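Side-chain contacts in protein MJ1225 (Methanocaldococcus jannaschii, PDB 3KH5), which binds AMP and ADP through its CBS domains and is a putative archaeal homologue of the gamma subunit of AMP-activated protein kinase: residues 10-13 / 14-17; 105-108 / 109-113. One frame throughout, in Å; residues are numbered along the deposited sequence.

Interaction 1: residues 10-13 / 14-17; sequences QNKK and IVTV. With ADP (adenosine-5'-diphosphate), chain B.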
ATOM      1  N   GLN A  10       7.145   0.425  16.631  1.00 75.89           N
ATOM      2  CA  GLN A  10       7.046  -1.015  16.774  1.00 75.74           C
ATOM      3  C   GLN A  10       8.403  -1.602  17.087  1.00 75.25           C
ATOM      4  O   GLN A  10       9.344  -1.537  16.286  1.00 75.34           O
ATOM      5  CB  GLN A  10       6.487  -1.598  15.491  1.00 75.91           C
ATOM      6  CG  GLN A  10       6.554  -0.590  14.367  1.00 76.12           C
ATOM      7  CD  GLN A  10       6.619  -1.219  13.007  1.00 76.40           C
ATOM      8  OE1 GLN A  10       6.086  -0.662  12.011  1.00 76.34           O
ATOM      9  NE2 GLN A  10       7.284  -2.376  12.929  1.00 76.44           N
ATOM     10  N   ASN A  11       8.471  -2.191  18.275  1.00 74.26           N
ATOM     11  CA  ASN A  11       9.709  -2.612  18.902  1.00 72.98           C
ATOM     12  C   ASN A  11      10.314  -3.816  18.210  1.00 71.47           C
ATOM     13  O   ASN A  11      11.396  -4.289  18.592  1.00 71.47           O
ATOM     14  CB  ASN A  11       9.404  -2.999  20.341  1.00 73.35           C
ATOM     15  CG  ASN A  11       8.536  -4.235  20.422  1.00 73.82           C
ATOM     16  OD1 ASN A  11       7.324  -4.144  20.618  1.00 74.20           O
ATOM     17  ND2 ASN A  11       9.148  -5.404  20.250  1.00 74.18           N
ATOM     18  N   LYS A  12       9.588  -4.335  17.221  1.00 69.15           N
ATOM     19  CA  LYS A  12      10.058  -5.464  16.446  1.00 66.61           C
ATOM     20  C   LYS A  12      11.272  -5.090  15.600  1.00 64.32           C
ATOM     21  O   LYS A  12      11.595  -3.909  15.426  1.00 64.20           O
ATOM     22  CB  LYS A  12       8.934  -6.007  15.548  1.00 66.94           C
ATOM     23  CG  LYS A  12       9.471  -6.895  14.420  1.00 67.22           C
ATOM     24  CD  LYS A  12       8.448  -7.672  13.640  1.00 67.69           C
ATOM     25  CE  LYS A  12       9.199  -8.551  12.629  1.00 67.84           C
ATOM     26  NZ  LYS A  12       8.312  -9.517  11.936  1.00 68.00           N
ATOM     27  N   LYS A  13      11.948  -6.118  15.098  1.00 61.08           N
ATOM     28  CA  LYS A  13      12.943  -5.967  14.050  1.00 57.76           C
ATOM     29  C   LYS A  13      12.262  -5.563  12.745  1.00 54.85           C
ATOM     30  O   LYS A  13      11.186  -6.062  12.405  1.00 54.51           O
ATOM     31  CB  LYS A  13      13.739  -7.267  13.863  1.00 58.20           C
ATOM     32  CG  LYS A  13      12.909  -8.535  13.559  1.00 59.01           C
ATOM     33  CD  LYS A  13      12.408  -9.239  14.824  1.00 60.54           C
ATOM     34  CE  LYS A  13      13.533  -9.956  15.561  1.00 61.28           C
ATOM     35  NZ  LYS A  13      13.143 -10.318  16.958  1.00 61.67           N
ATOM     36  N   ILE A  14      12.884  -4.651  12.013  1.00 51.10           N
ATOM     37  CA  ILE A  14      12.305  -4.233  10.751  1.00 47.40           C
ATOM     38  C   ILE A  14      12.781  -5.168   9.654  1.00 45.06           C
ATOM     39  O   ILE A  14      13.981  -5.408   9.501  1.00 44.66           O
ATOM     40  CB  ILE A  14      12.607  -2.750  10.435  1.00 47.45           C
ATOM     41  CG1 ILE A  14      12.097  -1.846  11.569  1.00 47.09           C
ATOM     42  CG2 ILE A  14      12.002  -2.333   9.090  1.00 47.21           C
ATOM     43  CD1 ILE A  14      10.655  -2.139  12.042  1.00 46.79           C
ATOM     44  N   VAL A  15      11.819  -5.715   8.917  1.00 42.19           N
ATOM     45  CA  VAL A  15      12.098  -6.569   7.766  1.00 39.76           C
ATOM     46  C   VAL A  15      12.605  -5.708   6.605  1.00 38.27           C
ATOM     47  O   VAL A  15      11.934  -4.765   6.177  1.00 38.00           O
ATOM     48  CB  VAL A  15      10.848  -7.393   7.350  1.00 39.74           C
ATOM     49  CG1 VAL A  15      11.091  -8.130   6.047  1.00 39.34           C
ATOM     50  CG2 VAL A  15      10.469  -8.380   8.449  1.00 39.64           C
ATOM     51  N   THR A  16      13.798  -6.034   6.114  1.00 36.56           N
ATOM     52  CA  THR A  16      14.442  -5.257   5.060  1.00 35.10           C
ATOM     53  C   THR A  16      14.944  -6.142   3.927  1.00 34.24           C
ATOM     54  O   THR A  16      15.014  -7.369   4.060  1.00 34.04           O
ATOM     55  CB  THR A  16      15.654  -4.462   5.602  1.00 35.14           C
ATOM     56  OG1 THR A  16      16.630  -5.373   6.123  1.00 35.20           O
ATOM     57  CG2 THR A  16      15.237  -3.494   6.697  1.00 34.61           C
ATOM     58  N   VAL A  17      15.281  -5.501   2.809  1.00 33.10           N
ATOM     59  CA  VAL A  17      16.076  -6.123   1.746  1.00 32.36           C
ATOM     60  C   VAL A  17      17.313  -5.259   1.423  1.00 32.27           C
ATOM     61  O   VAL A  17      17.467  -4.158   1.963  1.00 32.28           O
ATOM     62  CB  VAL A  17      15.237  -6.410   0.461  1.00 32.09           C
ATOM     63  CG1 VAL A  17      14.078  -7.356   0.767  1.00 31.77           C
ATOM     64  CG2 VAL A  17      14.730  -5.115  -0.175  1.00 31.51           C
TER
HETATM   65  PB  ADP B 281       2.287  -1.216   4.999  1.00 83.89           P
HETATM   66  O1B ADP B 281       2.723  -2.618   5.198  1.00 84.21           O
HETATM   67  O2B ADP B 281       0.862  -1.136   4.225  1.00 84.09           O
HETATM   68  O3B ADP B 281       3.283  -0.376   4.069  1.00 84.15           O
HETATM   69  PA  ADP B 281       0.758  -0.599   7.225  1.00 80.80           P
HETATM   70  O1A ADP B 281      -0.081  -1.802   6.923  1.00 81.06           O
HETATM   71  O2A ADP B 281       0.788   0.014   8.748  1.00 80.96           O
HETATM   72  O3A ADP B 281       2.139  -0.389   6.371  1.00 82.53           O
HETATM   73  O5' ADP B 281       1.805  -1.639   7.965  1.00 78.64           O
HETATM   74  C5' ADP B 281       1.474  -2.963   8.493  1.00 74.75           C
HETATM   75  C4' ADP B 281       1.902  -3.142   9.982  1.00 71.65           C
HETATM   76  O4' ADP B 281       3.165  -3.860  10.161  1.00 69.44           O
HETATM   77  C3' ADP B 281       2.074  -1.757  10.609  1.00 70.50           C
HETATM   78  O3' ADP B 281       1.397  -1.698  11.881  1.00 70.79           O
HETATM   79  C2' ADP B 281       3.577  -1.557  10.777  1.00 68.86           C
HETATM   80  O2' ADP B 281       3.805  -1.162  12.132  1.00 68.90           O
HETATM   81  C1' ADP B 281       4.234  -2.926  10.517  1.00 66.97           C
HETATM   82  N9  ADP B 281       5.282  -2.988   9.419  1.00 63.11           N
HETATM   83  C8  ADP B 281       5.174  -2.491   8.182  1.00 61.60           C
HETATM   84  N7  ADP B 281       6.289  -2.749   7.494  1.00 60.07           N
HETATM   85  C5  ADP B 281       7.117  -3.421   8.288  1.00 59.32           C
HETATM   86  C6  ADP B 281       8.398  -3.951   8.131  1.00 58.01           C
HETATM   87  N6  ADP B 281       9.050  -3.824   6.976  1.00 56.86           N
HETATM   88  N1  ADP B 281       8.971  -4.594   9.167  1.00 57.88           N
HETATM   89  C2  ADP B 281       8.333  -4.723  10.325  1.00 58.58           C
HETATM   90  N3  ADP B 281       7.112  -4.230  10.503  1.00 59.51           N
HETATM   91  C4  ADP B 281       6.479  -3.573   9.512  1.00 60.67           C

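Interaction 2: residues 105-108 / 109-113; sequences EAIE and TFLTK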
ATOM      1  N   GLU A 105       5.387  15.656  14.190  1.00 43.61           N
ATOM      2  CA  GLU A 105       6.160  15.615  12.969  1.00 42.79           C
ATOM      3  C   GLU A 105       5.725  14.445  12.081  1.00 41.87           C
ATOM      4  O   GLU A 105       5.515  14.630  10.882  1.00 41.74           O
ATOM      5  CB  GLU A 105       7.650  15.539  13.273  1.00 42.91           C
ATOM      6  CG  GLU A 105       8.515  15.915  12.086  1.00 44.34           C
ATOM      7  CD  GLU A 105       9.966  15.547  12.278  1.00 46.09           C
ATOM      8  OE1 GLU A 105      10.333  15.100  13.383  1.00 46.85           O
ATOM      9  OE2 GLU A 105      10.751  15.706  11.321  1.00 46.78           O
ATOM     10  N   ALA A 106       5.586  13.255  12.668  1.00 40.90           N
ATOM     11  CA  ALA A 106       5.170  12.066  11.918  1.00 40.17           C
ATOM     12  C   ALA A 106       3.835  12.303  11.223  1.00 39.72           C
ATOM     13  O   ALA A 106       3.684  12.007  10.035  1.00 39.64           O
ATOM     14  CB  ALA A 106       5.088  10.853  12.831  1.00 40.09           C
ATOM     15  N   ILE A 107       2.884  12.856  11.971  1.00 39.28           N
ATOM     16  CA  ILE A 107       1.559  13.172  11.445  1.00 38.95           C
ATOM     17  C   ILE A 107       1.621  14.169  10.286  1.00 38.93           C
ATOM     18  O   ILE A 107       1.002  13.941   9.243  1.00 38.66           O
ATOM     19  CB  ILE A 107       0.596  13.638  12.568  1.00 38.94           C
ATOM     20  CG1 ILE A 107       0.213  12.442  13.451  1.00 38.87           C
ATOM     21  CG2 ILE A 107      -0.663  14.273  11.980  1.00 38.85           C
ATOM     22  CD1 ILE A 107      -0.418  12.811  14.789  1.00 38.85           C
ATOM     23  N   GLU A 108       2.371  15.256  10.457  1.00 38.98           N
ATOM     24  CA  GLU A 108       2.518  16.237   9.383  1.00 39.28           C
ATOM     25  C   GLU A 108       3.170  15.619   8.142  1.00 38.74           C
ATOM     26  O   GLU A 108       2.817  15.965   7.013  1.00 38.65           O
ATOM     27  CB  GLU A 108       3.312  17.455   9.854  1.00 39.66           C
ATOM     28  CG  GLU A 108       3.255  18.637   8.890  1.00 41.87           C
ATOM     29  CD  GLU A 108       4.083  19.822   9.350  1.00 44.51           C
ATOM     30  OE1 GLU A 108       3.603  20.967   9.210  1.00 45.44           O
ATOM     31  OE2 GLU A 108       5.209  19.618   9.854  1.00 45.45           O
ATOM     32  N   THR A 109       4.118  14.710   8.365  1.00 38.32           N
ATOM     33  CA  THR A 109       4.799  14.007   7.282  1.00 37.92           C
ATOM     34  C   THR A 109       3.806  13.147   6.502  1.00 37.30           C
ATOM     35  O   THR A 109       3.748  13.226   5.275  1.00 37.36           O
ATOM     36  CB  THR A 109       5.965  13.143   7.820  1.00 38.09           C
ATOM     37  OG1 THR A 109       6.963  13.996   8.391  1.00 38.48           O
ATOM     38  CG2 THR A 109       6.603  12.316   6.710  1.00 38.22           C
ATOM     39  N   PHE A 110       3.018  12.348   7.219  1.00 36.34           N
ATOM     40  CA  PHE A 110       2.026  11.477   6.590  1.00 35.30           C
ATOM     41  C   PHE A 110       0.982  12.278   5.819  1.00 35.02           C
ATOM     42  O   PHE A 110       0.571  11.893   4.722  1.00 34.61           O
ATOM     43  CB  PHE A 110       1.318  10.606   7.634  1.00 35.08           C
ATOM     44  CG  PHE A 110       2.209   9.599   8.311  1.00 34.10           C
ATOM     45  CD1 PHE A 110       3.299   9.041   7.647  1.00 33.55           C
ATOM     46  CD2 PHE A 110       1.935   9.183   9.611  1.00 33.26           C
ATOM     47  CE1 PHE A 110       4.112   8.106   8.277  1.00 33.23           C
ATOM     48  CE2 PHE A 110       2.738   8.242  10.248  1.00 32.66           C
ATOM     49  CZ  PHE A 110       3.828   7.704   9.580  1.00 32.81           C
ATOM     50  N   LEU A 111       0.563  13.398   6.408  1.00 34.67           N
ATOM     51  CA  LEU A 111      -0.498  14.233   5.850  1.00 34.61           C
ATOM     52  C   LEU A 111      -0.080  15.096   4.654  1.00 34.41           C
ATOM     53  O   LEU A 111      -0.902  15.367   3.775  1.00 34.37           O
ATOM     54  CB  LEU A 111      -1.091  15.129   6.945  1.00 34.67           C
ATOM     55  CG  LEU A 111      -2.321  14.702   7.757  1.00 35.37           C
ATOM     56  CD1 LEU A 111      -2.308  13.226   8.151  1.00 35.82           C
ATOM     57  CD2 LEU A 111      -2.448  15.590   8.988  1.00 35.86           C
ATOM     58  N   THR A 112       1.174  15.539   4.614  1.00 34.31           N
ATOM     59  CA  THR A 112       1.588  16.489   3.570  1.00 34.30           C
ATOM     60  C   THR A 112       2.525  15.898   2.527  1.00 34.17           C
ATOM     61  O   THR A 112       2.676  16.453   1.434  1.00 34.40           O
ATOM     62  CB  THR A 112       2.243  17.759   4.153  1.00 34.30           C
ATOM     63  OG1 THR A 112       3.471  17.415   4.802  1.00 34.74           O
ATOM     64  CG2 THR A 112       1.319  18.446   5.143  1.00 34.23           C
ATOM     65  N   LYS A 113       3.159  14.779   2.866  1.00 33.91           N
ATOM     66  CA  LYS A 113       4.109  14.143   1.957  1.00 33.72           C
ATOM     67  C   LYS A 113       3.595  12.847   1.317  1.00 33.47           C
ATOM     68  O   LYS A 113       4.381  12.104   0.734  1.00 33.26           O
ATOM     69  CB  LYS A 113       5.462  13.894   2.647  1.00 33.80           C
ATOM     70  CG  LYS A 113       6.082  15.109   3.353  1.00 34.61           C
ATOM     71  CD  LYS A 113       6.408  16.254   2.399  1.00 35.60           C
ATOM     72  CE  LYS A 113       6.744  17.512   3.186  1.00 36.70           C
ATOM     73  NZ  LYS A 113       7.035  18.684   2.313  1.00 37.00           N
TER

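Interaction 1: residues 10-13 / 14-17
Q10 and I14 meet across the bend of one continuous loop, their side chains crossing at about a right angle. The direct meeting of the two is slight: methyl CD1 of I14 lies 3.5 Å from NE2 of Q10, a van der Waals approach to a polar group. Rotation about CB-CG1 of I14 (chi2 -47°) brings CD1 back toward the carbonyl carbon of K13. Beyond CG the Q10 chain is extended, which carries its amide out to the nucleotide. Farther along, the extended K12 brings its NZ only loosely near CG2 of V15.

Hydrogen bonds pass to ADP rather than between the segments. The backbone of V15 reads the polar edge of adenine with a donor and an acceptor: V15 N gives to ADP N1 at 3.1 Å (159° at the hydrogen), and ADP N6 gives to V15 O at 3.1 Å (165°). Two nearly straight bonds made in opposite directions fix the base in its plane and match the adenine pattern. At the ribose, ADP O2' donates to Q10 OE1, although the modelled separation of 2.3 Å is too short to be taken literally. Q10 NE2 stands 3.1 Å from ADP N3.

Van der Waals contact covers the same base edge from both sides of its plane. I14 CG2 approaches ADP N1 at 3.8 Å from one side, and V15 CB reaches N1 at 3.8 Å from the other.

D135, T132, R180 and the carbonyl of R37 also hydrogen-bond this ADP. The loop precedes helix 23-33: I14 packs on L127 and L130 of strand 127-132, V15 rests on T29 and N33 of helix 23-33, and V17 joins P39 and V41 of strand 37-41 through backbone bonds.

Interaction 2: residues 105-108 / 109-113
E105 to E108 bond through their carbonyls to the amides of T109 to T112, the i to i+4 pattern of an alpha-helix. All four bonds, from T109 N to E105 O through T112 N to E108 O, measure 2.9 Å. The last is the most bent, at 138° at the hydrogen, just before K113 leaves helical geometry.

Two threonines turn their hydroxyls back onto the same carbonyls. T109 OG1 sits beside its own backbone N (chi1 -65°) and donates to E105 O at 3.0 Å, from 43° above the carbonyl plane. T112 OG1, placed between its backbone N and carbonyl carbon, gives a 2.7 Å bond to E108 O and arrives from the face opposite to T112 N. E105 O and E108 O are thus each gripped by two donors. A valine in place of T109 would probably leave E105 O with a single donor from the next turn.

Among apolar side chains, I107 and L111 lie side by side and point the same way, CG2 to CD2 at 3.7 Å. The F110 ring also meets a polar atom: one face lies over A106 O, which stands 3.2 Å above its plane, toward the rim.

Helix 103-112 belongs to a beta-alpha-beta unit with strands 97-98 and 117-121. A106 and T109 face L97, while I107 and F110 pack on V136 of helix 133-140.

How the interactions relate
Interactions 1 and 2 do not touch: their centres are 21 Å apart and their nearest atoms about 9 Å. They belong to the ranges CBS 1 and CBS 2 and share the nucleotide-binding region. Q10, K13, I14 and V15 line the pocket of one ADP, and the side chain of I14 is about 11 Å from another. None of residues 105-113 is among the pocket residues; the F110 side chain is about 7 Å from a bound ADP other than that of interaction 1. A structural connection can be traced through strand 127-132, touched by Q10 and I14, and helix 133-140, touched by I107 and F110; T132 and D135, in these elements, bond to the ADP of interaction 1.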